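Side-chain contacts in SusD homolog (Bacteroides thetaiotaomicron VPI-5482, PDB 3IV0), which probably binds glycans at the outer membrane as a SusD-family lipoprotein, although its substrate is not known: residues 421-424 and 425-428; 282-285 and 286-290; 415-418 and 419-422; 304-307 and 308-312. One frame throughout, in Å; residues are numbered along the deposited sequence.

Contact 1 (421-424 and 425-428); sequences RELI and GEGH
L423 O is gripped twice: E426 N donates to it at 2.9 Å, and a water that donates to the same oxygen at 2.8 Å passes the link on to H428 N. The first bond closes a type II beta turn, L423 to E426, by which the chain leaves helix 408-422 on its way to helix 429-436. G425 holds the third position of that turn with positive phi, 85°; a CB there would run into I424 O, a clash that glycine avoids by having no side chain. E426 folds back over the turn. Its CG lies anti to its own carbonyl carbon (chi1 -63°) and the chain then runs extended, which carries the carboxylate past the L423 side chain at about a right angle, E426 OE1 lying 3.8 Å from L423 CD2. E426 OE2 comes to 3.3 Å from E422 O, a meeting of two acceptors that would be unfavourable alone. K343 probably offsets it: its NZ forms a salt bridge with E426 OE2 and hydrogen bonds with E422 O and I424 O, while R366 bridges both E426 OE2 and E422 OE2, and E422 also pairs with R319 and R398. With an alanine in place of this second glutamate, K343 would probably lose its carboxylate partner and R366 one of its two. On the other branch of the leucine, L423 CD1 meets the imidazole obliquely, 4.0 Å from H428 CD2, while the ring's NE2 is hydrogen-bonded to V364 O.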
ATOM      1  N   ARG A 421      -6.550  12.313   4.405  1.00  9.29           N
ATOM      2  CA  ARG A 421      -5.681  13.115   5.277  1.00 10.41           C
ATOM      3  C   ARG A 421      -4.652  12.250   5.978  1.00 11.07           C
ATOM      4  O   ARG A 421      -3.449  12.557   5.990  1.00 11.29           O
ATOM      5  CB  ARG A 421      -6.494  13.804   6.364  1.00 10.95           C
ATOM      6  CG  ARG A 421      -7.312  15.010   5.909  1.00 11.14           C
ATOM      7  CD  ARG A 421      -8.062  15.622   7.101  1.00 12.85           C
ATOM      8  NE  ARG A 421      -9.291  14.941   7.437  1.00 12.23           N
ATOM      9  CZ  ARG A 421     -10.447  15.132   6.826  1.00 13.58           C
ATOM     10  NH1 ARG A 421     -10.547  16.022   5.857  1.00 13.72           N
ATOM     11  NH2 ARG A 421     -11.507  14.448   7.193  1.00 16.03           N
ATOM     12  N   GLU A 422      -5.111  11.166   6.595  1.00 10.27           N
ATOM     13  CA  GLU A 422      -4.266  10.359   7.453  1.00  9.94           C
ATOM     14  C   GLU A 422      -3.169   9.623   6.688  1.00  9.70           C
ATOM     15  O   GLU A 422      -2.039   9.520   7.171  1.00 10.23           O
ATOM     16  CB  GLU A 422      -5.120   9.354   8.209  1.00 10.03           C
ATOM     17  CG  GLU A 422      -4.370   8.484   9.171  1.00 11.93           C
ATOM     18  CD  GLU A 422      -3.747   9.245  10.306  1.00 12.50           C
ATOM     19  OE1 GLU A 422      -4.206  10.368  10.655  1.00 12.15           O
ATOM     20  OE2 GLU A 422      -2.777   8.749  10.917  1.00 12.46           O
ATOM     21  N   LEU A 423      -3.481   9.163   5.474  1.00  9.99           N
ATOM     22  CA  LEU A 423      -2.589   8.270   4.751  1.00  9.76           C
ATOM     23  C   LEU A 423      -1.863   8.883   3.588  1.00 11.34           C
ATOM     24  O   LEU A 423      -1.186   8.188   2.831  1.00 11.20           O
ATOM     25  CB  LEU A 423      -3.342   7.036   4.297  1.00 10.20           C
ATOM     26  CG  LEU A 423      -4.041   6.235   5.390  1.00 10.93           C
ATOM     27  CD1 LEU A 423      -4.908   5.098   4.809  1.00 14.14           C
ATOM     28  CD2 LEU A 423      -3.066   5.638   6.432  1.00 12.96           C
ATOM     29  N   ILE A 424      -1.882  10.204   3.499  1.00  9.63           N
ATOM     30  CA  ILE A 424      -1.207  10.857   2.404  1.00 11.32           C
ATOM     31  C   ILE A 424       0.247  10.430   2.335  1.00 11.75           C
ATOM     32  O   ILE A 424       0.959  10.439   3.324  1.00 11.28           O
ATOM     33  CB  ILE A 424      -1.359  12.417   2.499  1.00 11.63           C
ATOM     34  CG1 ILE A 424      -0.790  13.036   1.211  1.00 13.06           C
ATOM     35  CG2 ILE A 424      -0.719  13.004   3.779  1.00 14.30           C
ATOM     36  CD1 ILE A 424      -1.170  14.530   1.037  1.00 15.05           C
ATOM     37  N   GLY A 425       0.679  10.055   1.138  1.00 11.54           N
ATOM     38  CA  GLY A 425       2.063   9.644   0.923  1.00 11.42           C
ATOM     39  C   GLY A 425       2.369   8.189   1.233  1.00 12.01           C
ATOM     40  O   GLY A 425       3.521   7.794   1.108  1.00 11.02           O
ATOM     41  N   GLU A 426       1.360   7.388   1.613  1.00 10.58           N
ATOM     42  CA  GLU A 426       1.568   5.990   1.981  1.00 11.12           C
ATOM     43  C   GLU A 426       1.084   5.005   0.912  1.00 12.07           C
ATOM     44  O   GLU A 426       1.060   3.800   1.162  1.00 12.58           O
ATOM     45  CB  GLU A 426       0.927   5.685   3.342  1.00 12.59           C
ATOM     46  CG  GLU A 426       1.579   6.502   4.476  1.00 14.63           C
ATOM     47  CD  GLU A 426       0.861   6.370   5.783  1.00 13.21           C
ATOM     48  OE1 GLU A 426       0.749   5.244   6.312  1.00 14.64           O
ATOM     49  OE2 GLU A 426       0.404   7.391   6.333  1.00 12.22           O
ATOM     50  N   GLY A 427       0.686   5.476  -0.247  1.00 10.36           N
ATOM     51  CA  GLY A 427       0.374   4.594  -1.364  1.00 10.01           C
ATOM     52  C   GLY A 427      -1.047   4.093  -1.423  1.00  9.83           C
ATOM     53  O   GLY A 427      -1.296   3.100  -2.118  1.00 10.59           O
ATOM     54  N   HIS A 428      -1.967   4.758  -0.746  1.00  9.60           N
ATOM     55  CA  HIS A 428      -3.364   4.385  -0.715  1.00  9.56           C
ATOM     56  C   HIS A 428      -4.281   5.244  -1.570  1.00 11.62           C
ATOM     57  O   HIS A 428      -5.341   4.786  -1.923  1.00 14.87           O
ATOM     58  CB  HIS A 428      -3.884   4.376   0.718  1.00 10.55           C
ATOM     59  CG  HIS A 428      -3.289   3.302   1.556  1.00  9.64           C
ATOM     60  ND1 HIS A 428      -3.696   1.988   1.436  1.00 11.16           N
ATOM     61  CD2 HIS A 428      -2.279   3.327   2.451  1.00 12.57           C
ATOM     62  CE1 HIS A 428      -2.969   1.255   2.273  1.00 12.87           C
ATOM     63  NE2 HIS A 428      -2.118   2.037   2.904  1.00 12.90           N
TER
HETATM   64  O   HOH W   1      -2.141   7.536   0.264  1.00 12.66           O

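Contact 2 (282-285 and 286-290); sequences AKFS and DNVSY. With EDO (1,2-ethanediol), chain F.
F284 swings its ring forward along the chain to V288, with CG anti to the backbone N (chi1 176°), and V288 sets CG1 anti to its own carbonyl carbon (chi1 -64°), which brings the two together across one turn, from the start of the short, weakly bonded helix 284-287 to the residue that follows it. V288 CG1 makes a CH-pi contact over one face of the F284 ring, 4.2 Å from the centroid and offset toward the rim, while V288 CG2 packs 3.7 Å from F284 CE2. S285 O takes two donors from opposite faces of its plane: V288 N, well above it, and S289 OG at 2.7 Å. S289 OG is also bonded to W345 NE1. K283 and D286 run side by side in a long salt bridge, K283 NZ to D286 OD2 3.7 Å, and T356 OG1 bonds to both of those atoms; S357 OG holds D286 OD1 and S285 OG. N287 ND2 reaches back to N281 O, and a leucine here would probably leave that carbonyl without its donor and the preceding turn less firmly tied. The other end of the amide, N287 OD1, weakly accepts from O2 of a 1,2-ethanediol, probably picked up from the crystallisation liquor, at 2.9 Å.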
ATOM      1  N   ALA A 282      11.396   6.052  -5.543  1.00 12.18           N
ATOM      2  CA  ALA A 282      10.361   5.180  -4.986  1.00 11.05           C
ATOM      3  C   ALA A 282       9.798   5.645  -3.651  1.00 11.34           C
ATOM      4  O   ALA A 282       8.725   5.195  -3.214  1.00 10.62           O
ATOM      5  CB  ALA A 282      10.892   3.751  -4.799  1.00 10.36           C
ATOM      6  N   LYS A 283      10.539   6.522  -2.973  1.00 10.30           N
ATOM      7  CA  LYS A 283      10.160   7.016  -1.655  1.00 11.56           C
ATOM      8  C   LYS A 283       9.411   8.327  -1.824  1.00 10.97           C
ATOM      9  O   LYS A 283      10.000   9.353  -2.205  1.00 12.04           O
ATOM     10  CB  LYS A 283      11.393   7.203  -0.781  1.00 11.99           C
ATOM     11  CG  LYS A 283      12.051   5.862  -0.462  1.00 13.37           C
ATOM     12  CD  LYS A 283      13.239   5.994   0.471  1.00 13.32           C
ATOM     13  CE  LYS A 283      14.501   6.294  -0.288  1.00 12.97           C
ATOM     14  NZ  LYS A 283      15.726   6.115   0.584  1.00 13.94           N
ATOM     15  N   PHE A 284       8.132   8.313  -1.488  1.00 11.10           N
ATOM     16  CA  PHE A 284       7.324   9.518  -1.585  1.00 11.97           C
ATOM     17  C   PHE A 284       8.017  10.709  -0.955  1.00 11.22           C
ATOM     18  O   PHE A 284       8.112  11.812  -1.562  1.00 11.49           O
ATOM     19  CB  PHE A 284       5.982   9.258  -0.882  1.00 12.20           C
ATOM     20  CG  PHE A 284       5.053  10.449  -0.813  1.00 10.96           C
ATOM     21  CD1 PHE A 284       4.217  10.731  -1.871  1.00 11.87           C
ATOM     22  CD2 PHE A 284       5.006  11.260   0.306  1.00 13.47           C
ATOM     23  CE1 PHE A 284       3.327  11.797  -1.824  1.00 12.04           C
ATOM     24  CE2 PHE A 284       4.110  12.333   0.343  1.00 11.78           C
ATOM     25  CZ  PHE A 284       3.299  12.593  -0.746  1.00 11.94           C
ATOM     26  N   SER A 285       8.534  10.518   0.241  1.00 10.57           N
ATOM     27  CA  SER A 285       9.190  11.602   0.960  1.00 11.50           C
ATOM     28  C   SER A 285      10.283  12.281   0.100  1.00 13.37           C
ATOM     29  O   SER A 285      10.416  13.524   0.112  1.00 13.23           O
ATOM     30  CB  SER A 285       9.764  11.080   2.273  1.00 11.89           C
ATOM     31  OG  SER A 285      10.214  12.159   3.090  1.00 12.31           O
ATOM     32  N   ASP A 286      11.084  11.487  -0.617  1.00 11.40           N
ATOM     33  CA  ASP A 286      12.182  12.032  -1.415  1.00 13.24           C
ATOM     34  C   ASP A 286      11.710  12.740  -2.653  1.00 15.11           C
ATOM     35  O   ASP A 286      12.496  13.431  -3.304  1.00 14.95           O
ATOM     36  CB  ASP A 286      13.237  10.972  -1.721  1.00 13.60           C
ATOM     37  CG  ASP A 286      14.113  10.650  -0.514  1.00 14.29           C
ATOM     38  OD1 ASP A 286      14.271  11.500   0.385  1.00 13.44           O
ATOM     39  OD2 ASP A 286      14.726   9.552  -0.493  1.00 16.01           O
ATOM     40  N   ASN A 287      10.428  12.586  -2.987  1.00 12.83           N
ATOM     41  CA  ASN A 287       9.870  13.278  -4.117  1.00 13.49           C
ATOM     42  C   ASN A 287       9.189  14.591  -3.730  1.00 13.98           C
ATOM     43  O   ASN A 287       8.912  15.415  -4.620  1.00 13.43           O
ATOM     44  CB  ASN A 287       8.883  12.356  -4.858  1.00 11.60           C
ATOM     45  CG  ASN A 287       9.570  11.190  -5.546  1.00 13.29           C
ATOM     46  OD1 ASN A 287      10.700  11.294  -6.035  1.00 13.75           O
ATOM     47  ND2 ASN A 287       8.876  10.061  -5.605  1.00 12.93           N
ATOM     48  N   VAL A 288       8.898  14.776  -2.441  1.00 12.39           N
ATOM     49  CA  VAL A 288       8.161  15.952  -1.976  1.00 12.59           C
ATOM     50  C   VAL A 288       8.965  16.762  -0.968  1.00 12.96           C
ATOM     51  O   VAL A 288       8.407  17.623  -0.295  1.00 14.25           O
ATOM     52  CB  VAL A 288       6.788  15.588  -1.367  1.00 13.22           C
ATOM     53  CG1 VAL A 288       5.923  14.970  -2.458  1.00 15.30           C
ATOM     54  CG2 VAL A 288       6.952  14.663  -0.199  1.00 13.60           C
ATOM     55  N   SER A 289      10.262  16.545  -0.896  1.00 13.66           N
ATOM     56  CA  SER A 289      11.150  17.266   0.029  1.00 13.38           C
ATOM     57  C   SER A 289      12.251  17.968  -0.722  1.00 14.20           C
ATOM     58  O   SER A 289      12.663  17.516  -1.790  1.00 14.14           O
ATOM     59  CB  SER A 289      11.801  16.283   1.011  1.00 14.02           C
ATOM     60  OG  SER A 289      10.819  15.609   1.790  1.00 14.31           O
ATOM     61  N   TYR A 290      12.751  19.069  -0.158  1.00 15.35           N
ATOM     62  CA  TYR A 290      13.912  19.742  -0.741  1.00 15.58           C
ATOM     63  C   TYR A 290      14.922  20.244   0.286  1.00 15.50           C
ATOM     64  O   TYR A 290      16.113  20.161   0.043  1.00 16.50           O
ATOM     65  CB  TYR A 290      13.479  20.900  -1.675  1.00 19.49           C
ATOM     66  CG  TYR A 290      12.903  22.117  -0.974  1.00 20.24           C
ATOM     67  CD1 TYR A 290      11.554  22.210  -0.670  1.00 20.58           C
ATOM     68  CD2 TYR A 290      13.722  23.187  -0.617  1.00 20.91           C
ATOM     69  CE1 TYR A 290      11.039  23.304  -0.018  1.00 25.47           C
ATOM     70  CE2 TYR A 290      13.207  24.284   0.043  1.00 22.09           C
ATOM     71  CZ  TYR A 290      11.873  24.342   0.334  1.00 24.57           C
ATOM     72  OH  TYR A 290      11.340  25.432   0.988  1.00 26.73           O
TER
HETATM   73  C1  EDO F   5      14.540  12.171  -4.954  1.00 29.46           C
HETATM   74  O1  EDO F   5      14.987  13.493  -4.811  1.00 32.44           O
HETATM   75  C2  EDO F   5      13.728  11.808  -6.193  1.00 29.16           C
HETATM   76  O2  EDO F   5      13.049  12.924  -6.741  1.00 31.40           O

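Contact 3 (415-418 and 419-422); sequences IFWE and RCRE
Charge pairing joins E418 to R421, three residues on. R421 approaches side-on and gives both NE and NH2 to the single oxygen E418 OE1, each at 2.9 Å. That oxygen lies in the guanidinium plane; NH2 meets it nearly along its C-O axis, whereas NE comes from above the carboxylate plane, and the two flat groups are 55° apart. E418 reaches this place by a bend at chi2 (67°), and R421 by one at chi3 (-82°), which also lays its guanidinium over W417 O, 3.7 Å from the plane. R396 NH1 forms a further salt bridge with E418 OE1, and R319 pairs with E418 OE2, so one buried carboxylate is shared by three arginines, while R419 leads its guanidinium away to a salt bridge with D432.

Backbone bonds run from residue i+4 to residue i throughout, the regular pattern of helix 408-422, which lies within the SusD family region and packs against helices 367-381 and 385-398.

Sulfur and aromatic contacts occupy another side of the helix. C420 SG stands over one face of the F416 ring, 3.9 Å from its centroid, displaced toward the rim and nearest F416 CZ at 3.6 Å. The neighbouring indole of W417 turns a face to F416 CE2, which lies 3.8 Å above its centre. C420 meets this indole obliquely, with C420 CB 4.4 Å from W417 CE3. K438 makes a cation-pi contact with F416, and Y444 meets the same ring edge-to-face.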
ATOM      1  N   ILE A 415     -15.249   9.530   6.522  1.00 10.24           N
ATOM      2  CA  ILE A 415     -14.267   8.464   6.634  1.00 10.03           C
ATOM      3  C   ILE A 415     -13.357   8.438   5.388  1.00 10.51           C
ATOM      4  O   ILE A 415     -12.132   8.295   5.539  1.00 10.71           O
ATOM      5  CB  ILE A 415     -14.960   7.120   6.852  1.00 11.89           C
ATOM      6  CG1 ILE A 415     -15.695   7.088   8.203  1.00 11.82           C
ATOM      7  CG2 ILE A 415     -13.940   5.955   6.741  1.00 11.46           C
ATOM      8  CD1 ILE A 415     -16.765   5.988   8.311  1.00 12.27           C
ATOM      9  N   PHE A 416     -13.932   8.613   4.191  1.00 10.81           N
ATOM     10  CA  PHE A 416     -13.116   8.703   2.973  1.00 11.14           C
ATOM     11  C   PHE A 416     -12.112   9.843   3.096  1.00 10.71           C
ATOM     12  O   PHE A 416     -10.930   9.655   2.854  1.00 11.03           O
ATOM     13  CB  PHE A 416     -13.986   8.926   1.744  1.00 12.57           C
ATOM     14  CG  PHE A 416     -13.212   9.333   0.549  1.00 13.49           C
ATOM     15  CD1 PHE A 416     -12.516   8.399  -0.190  1.00 15.19           C
ATOM     16  CD2 PHE A 416     -13.132  10.659   0.177  1.00 13.01           C
ATOM     17  CE1 PHE A 416     -11.741   8.805  -1.273  1.00 13.99           C
ATOM     18  CE2 PHE A 416     -12.385  11.052  -0.916  1.00 15.05           C
ATOM     19  CZ  PHE A 416     -11.690  10.113  -1.636  1.00 15.13           C
ATOM     20  N   TRP A 417     -12.539  11.020   3.521  1.00 11.33           N
ATOM     21  CA  TRP A 417     -11.642  12.165   3.546  1.00  9.61           C
ATOM     22  C   TRP A 417     -10.628  12.007   4.647  1.00 10.19           C
ATOM     23  O   TRP A 417      -9.472  12.459   4.519  1.00 10.67           O
ATOM     24  CB  TRP A 417     -12.420  13.481   3.691  1.00 12.21           C
ATOM     25  CG  TRP A 417     -13.129  13.879   2.438  1.00 12.10           C
ATOM     26  CD1 TRP A 417     -14.459  13.905   2.233  1.00 13.83           C
ATOM     27  CD2 TRP A 417     -12.520  14.310   1.214  1.00 11.23           C
ATOM     28  NE1 TRP A 417     -14.729  14.317   0.960  1.00 14.15           N
ATOM     29  CE2 TRP A 417     -13.558  14.572   0.309  1.00 14.13           C
ATOM     30  CE3 TRP A 417     -11.207  14.488   0.803  1.00 15.36           C
ATOM     31  CZ2 TRP A 417     -13.326  15.021  -0.980  1.00 15.01           C
ATOM     32  CZ3 TRP A 417     -10.983  14.935  -0.483  1.00 17.05           C
ATOM     33  CH2 TRP A 417     -12.036  15.189  -1.354  1.00 17.19           C
ATOM     34  N   GLU A 418     -11.020  11.351   5.735  1.00 10.73           N
ATOM     35  CA  GLU A 418     -10.080  11.094   6.801  1.00 10.12           C
ATOM     36  C   GLU A 418      -8.945  10.178   6.327  1.00  9.41           C
ATOM     37  O   GLU A 418      -7.799  10.346   6.728  1.00 10.23           O
ATOM     38  CB  GLU A 418     -10.743  10.542   8.079  1.00 12.65           C
ATOM     39  CG  GLU A 418      -9.874  10.610   9.328  1.00 11.18           C
ATOM     40  CD  GLU A 418      -9.576  12.015   9.804  1.00 13.21           C
ATOM     41  OE1 GLU A 418     -10.239  12.975   9.339  1.00 16.07           O
ATOM     42  OE2 GLU A 418      -8.681  12.125  10.657  1.00 13.60           O
ATOM     43  N   ARG A 419      -9.267   9.142   5.565  1.00 10.41           N
ATOM     44  CA  ARG A 419      -8.211   8.297   4.999  1.00 10.97           C
ATOM     45  C   ARG A 419      -7.311   9.114   4.086  1.00 11.42           C
ATOM     46  O   ARG A 419      -6.089   8.919   4.077  1.00 11.38           O
ATOM     47  CB  ARG A 419      -8.800   7.114   4.196  1.00 12.34           C
ATOM     48  CG  ARG A 419      -9.317   5.968   5.088  1.00 15.33           C
ATOM     49  CD  ARG A 419      -9.748   4.699   4.326  1.00 14.15           C
ATOM     50  NE  ARG A 419      -8.691   4.149   3.481  1.00 13.38           N
ATOM     51  CZ  ARG A 419      -7.734   3.326   3.890  1.00 11.57           C
ATOM     52  NH1 ARG A 419      -7.642   2.967   5.160  1.00 13.42           N
ATOM     53  NH2 ARG A 419      -6.820   2.874   3.050  1.00 14.37           N
ATOM     54  N   CYS A 420      -7.853  10.068   3.331  1.00 10.20           N
ATOM     55  CA  CYS A 420      -7.015  10.893   2.482  1.00  9.85           C
ATOM     56  C   CYS A 420      -6.074  11.765   3.294  1.00 10.90           C
ATOM     57  O   CYS A 420      -4.920  11.957   2.924  1.00 11.83           O
ATOM     58  CB  CYS A 420      -7.882  11.744   1.573  1.00 10.56           C
ATOM     59  SG  CYS A 420      -8.796  10.858   0.294  1.00 13.93           S
ATOM     60  N   ARG A 421      -6.550  12.313   4.405  1.00  9.29           N
ATOM     61  CA  ARG A 421      -5.681  13.115   5.277  1.00 10.41           C
ATOM     62  C   ARG A 421      -4.652  12.250   5.978  1.00 11.07           C
ATOM     63  O   ARG A 421      -3.449  12.557   5.990  1.00 11.29           O
ATOM     64  CB  ARG A 421      -6.494  13.804   6.364  1.00 10.95           C
ATOM     65  CG  ARG A 421      -7.312  15.010   5.909  1.00 11.14           C
ATOM     66  CD  ARG A 421      -8.062  15.622   7.101  1.00 12.85           C
ATOM     67  NE  ARG A 421      -9.291  14.941   7.437  1.00 12.23           N
ATOM     68  CZ  ARG A 421     -10.447  15.132   6.826  1.00 13.58           C
ATOM     69  NH1 ARG A 421     -10.547  16.022   5.857  1.00 13.72           N
ATOM     70  NH2 ARG A 421     -11.507  14.448   7.193  1.00 16.03           N
ATOM     71  N   GLU A 422      -5.111  11.166   6.595  1.00 10.27           N
ATOM     72  CA  GLU A 422      -4.266  10.359   7.453  1.00  9.94           C
ATOM     73  C   GLU A 422      -3.169   9.623   6.688  1.00  9.70           C
ATOM     74  O   GLU A 422      -2.039   9.520   7.171  1.00 10.23           O
ATOM     75  CB  GLU A 422      -5.120   9.354   8.209  1.00 10.03           C
ATOM     76  CG  GLU A 422      -4.370   8.484   9.171  1.00 11.93           C
ATOM     77  CD  GLU A 422      -3.747   9.245  10.306  1.00 12.50           C
ATOM     78  OE1 GLU A 422      -4.206  10.368  10.655  1.00 12.15           O
ATOM     79  OE2 GLU A 422      -2.777   8.749  10.917  1.00 12.46           O
TER

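Contact 4 (304-307 and 308-312); sequences GDYL and MTLFP
Four successive bonds from residue i+4 to residue i, from M308 N to G304 O through F311 N to L307 O, carry the helix to its last turn, and F311 is the first residue to leave helical angles. On the inner side, Y306, L307 and L310 form an apolar cluster. L310 CG lies anti to its backbone N (chi1 -170°), which swings CD2 back to the preceding turn; there L310 CD2 meets the Y306 ring obliquely, 3.8 Å from Y306 CE2, and also touches L307 CD2 at 4.1 Å. The same L310 side chain packs on W417 and C420 of helix 408-422, while Y306 reaches P54 and L307 reaches I328. Along the outer side, D305 and the selenomethionine M308 lie side by side and point the same way. In one of its two modelled conformers M308 bends at chi3 (-76°), bringing M308 CE within 3.3 Å of D305 OD1 and near G304 O, a contact that is therefore tentative. A water donates to D305 O at 2.9 Å and sits 3.2 Å from T309 OG1, tying the exposed threonine to the preceding turn. F311 turns its ring toward F324 and packs on R319 and K320. With Y306, L307 and L310 buried and D305 and T309 exposed, 304-310 is a short amphipathic helix, laid by its L310 edge against helix 408-422.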
ATOM      1  N   GLY A 304      -2.563  23.683  -3.883  1.00 16.55           N
ATOM      2  CA  GLY A 304      -2.986  24.358  -2.671  1.00 16.98           C
ATOM      3  C   GLY A 304      -4.479  24.333  -2.482  1.00 15.73           C
ATOM      4  O   GLY A 304      -4.933  24.233  -1.356  1.00 16.71           O
ATOM      5  N   ASP A 305      -5.242  24.365  -3.567  1.00 16.78           N
ATOM      6  CA  ASP A 305      -6.688  24.252  -3.482  1.00 18.45           C
ATOM      7  C   ASP A 305      -7.066  22.880  -2.946  1.00 16.85           C
ATOM      8  O   ASP A 305      -7.940  22.773  -2.090  1.00 18.78           O
ATOM      9  CB  ASP A 305      -7.344  24.486  -4.835  1.00 21.34           C
ATOM     10  CG  ASP A 305      -7.163  25.918  -5.347  1.00 32.06           C
ATOM     11  OD1 ASP A 305      -7.398  26.877  -4.589  1.00 31.57           O
ATOM     12  OD2 ASP A 305      -6.772  26.070  -6.528  1.00 46.01           O
ATOM     13  N   TYR A 306      -6.426  21.827  -3.450  1.00 16.89           N
ATOM     14  CA  TYR A 306      -6.676  20.499  -2.921  1.00 17.49           C
ATOM     15  C   TYR A 306      -6.413  20.431  -1.417  1.00 16.58           C
ATOM     16  O   TYR A 306      -7.222  19.900  -0.661  1.00 17.92           O
ATOM     17  CB  TYR A 306      -5.810  19.472  -3.625  1.00 18.56           C
ATOM     18  CG  TYR A 306      -6.037  18.069  -3.104  1.00 18.33           C
ATOM     19  CD1 TYR A 306      -7.294  17.476  -3.221  1.00 21.95           C
ATOM     20  CD2 TYR A 306      -5.031  17.367  -2.497  1.00 20.17           C
ATOM     21  CE1 TYR A 306      -7.539  16.194  -2.761  1.00 25.38           C
ATOM     22  CE2 TYR A 306      -5.261  16.040  -2.037  1.00 20.45           C
ATOM     23  CZ  TYR A 306      -6.537  15.497  -2.173  1.00 23.20           C
ATOM     24  OH  TYR A 306      -6.789  14.213  -1.731  1.00 29.10           O
ATOM     25  N   LEU A 307      -5.285  20.975  -0.965  1.00 16.06           N
ATOM     26  CA  LEU A 307      -4.925  20.874   0.436  1.00 15.81           C
ATOM     27  C   LEU A 307      -5.825  21.769   1.301  1.00 16.47           C
ATOM     28  O   LEU A 307      -6.073  21.453   2.454  1.00 17.85           O
ATOM     29  CB  LEU A 307      -3.420  21.121   0.618  1.00 16.76           C
ATOM     30  CG  LEU A 307      -2.498  20.095  -0.070  1.00 15.42           C
ATOM     31  CD1 LEU A 307      -1.043  20.473   0.169  1.00 18.27           C
ATOM     32  CD2 LEU A 307      -2.775  18.636   0.386  1.00 19.37           C
HETATM   33  N   MSE A 308      -6.324  22.875   0.751  0.66 18.41           N
HETATM   34  CA  MSE A 308      -7.310  23.676   1.478  0.66 19.81           C
HETATM   35  C   MSE A 308      -8.619  22.889   1.634  0.66 18.11           C
HETATM   36  O   MSE A 308      -9.362  23.114   2.591  0.66 18.62           O
HETATM   37  CB  MSE A 308      -7.566  25.006   0.767  0.66 18.91           C
HETATM   38  CG  MSE A 308      -6.517  26.069   1.066  0.66 18.89           C
HETATM   39 SE   MSE A 308      -6.949  27.793   0.262  0.50 28.41          SE
HETATM   40  CE  MSE A 308      -6.500  27.412  -1.499  0.66 23.55           C
ATOM     41  N   THR A 309      -8.938  22.011   0.685  1.00 17.36           N
ATOM     42  CA  THR A 309     -10.117  21.128   0.822  1.00 17.74           C
ATOM     43  C   THR A 309      -9.864  20.005   1.820  1.00 16.11           C
ATOM     44  O   THR A 309     -10.680  19.716   2.705  1.00 16.69           O
ATOM     45  CB  THR A 309     -10.446  20.477  -0.515  1.00 18.86           C
ATOM     46  OG1 THR A 309     -10.892  21.495  -1.427  1.00 22.06           O
ATOM     47  CG2 THR A 309     -11.518  19.346  -0.363  1.00 25.08           C
ATOM     48  N   LEU A 310      -8.706  19.394   1.681  1.00 14.71           N
ATOM     49  CA  LEU A 310      -8.336  18.279   2.501  1.00 15.29           C
ATOM     50  C   LEU A 310      -8.097  18.631   3.968  1.00 14.83           C
ATOM     51  O   LEU A 310      -8.534  17.913   4.876  1.00 13.60           O
ATOM     52  CB  LEU A 310      -7.087  17.637   1.884  1.00 16.37           C
ATOM     53  CG  LEU A 310      -6.657  16.292   2.443  1.00 17.42           C
ATOM     54  CD1 LEU A 310      -7.808  15.305   2.271  1.00 18.15           C
ATOM     55  CD2 LEU A 310      -5.374  15.799   1.735  1.00 16.15           C
ATOM     56  N   PHE A 311      -7.405  19.731   4.207  1.00 12.90           N
ATOM     57  CA  PHE A 311      -7.057  20.187   5.557  1.00 13.83           C
ATOM     58  C   PHE A 311      -7.624  21.608   5.732  1.00 15.28           C
ATOM     59  O   PHE A 311      -6.887  22.591   5.579  1.00 15.51           O
ATOM     60  CB  PHE A 311      -5.548  20.184   5.761  1.00 14.58           C
ATOM     61  CG  PHE A 311      -4.945  18.806   5.878  1.00 13.04           C
ATOM     62  CD1 PHE A 311      -5.060  18.094   7.047  1.00 14.49           C
ATOM     63  CD2 PHE A 311      -4.309  18.230   4.797  1.00 13.96           C
ATOM     64  CE1 PHE A 311      -4.506  16.824   7.142  1.00 14.16           C
ATOM     65  CE2 PHE A 311      -3.776  16.920   4.893  1.00 14.39           C
ATOM     66  CZ  PHE A 311      -3.880  16.256   6.066  1.00 13.82           C
ATOM     67  N   PRO A 312      -8.930  21.732   5.993  0.60 14.66           N
ATOM     68  CA  PRO A 312      -9.541  23.072   5.965  0.60 15.27           C
ATOM     69  C   PRO A 312      -8.906  24.042   6.951  0.60 15.63           C
ATOM     70  O   PRO A 312      -8.666  23.701   8.108  0.60 14.41           O
ATOM     71  CB  PRO A 312     -11.017  22.792   6.298  0.60 14.95           C
ATOM     72  CG  PRO A 312     -11.226  21.351   5.934  0.60 15.74           C
ATOM     73  CD  PRO A 312      -9.938  20.694   6.280  0.60 14.05           C
TER
HETATM   74  O   HOH W   2     -10.168  24.568  -1.942  1.00 27.91           O

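How the contacts relate
R421 ties three of the contacts together: it belongs to contacts 1 and 3, and R421 NH1 lies 2.9 Å from L310 O of contact 4, a probable hydrogen bond that takes up a carbonyl at the end of that helix. Contacts 3 and 1 overlap at R421 and E422, where helix 408-422 gives way to the turn, with centres about 8 Å apart. Contact 4 lies about 12 Å from contact 3, centre to centre, where L310 CD1 packs 3.6 Å from C420 CB. Contact 2 meets contact 1 instead, F284 CD2 lying 3.4 Å from G425 CA, and stays about 9 Å, nearest atoms, from contacts 3 and 4. The ethanediol lies at contact 2.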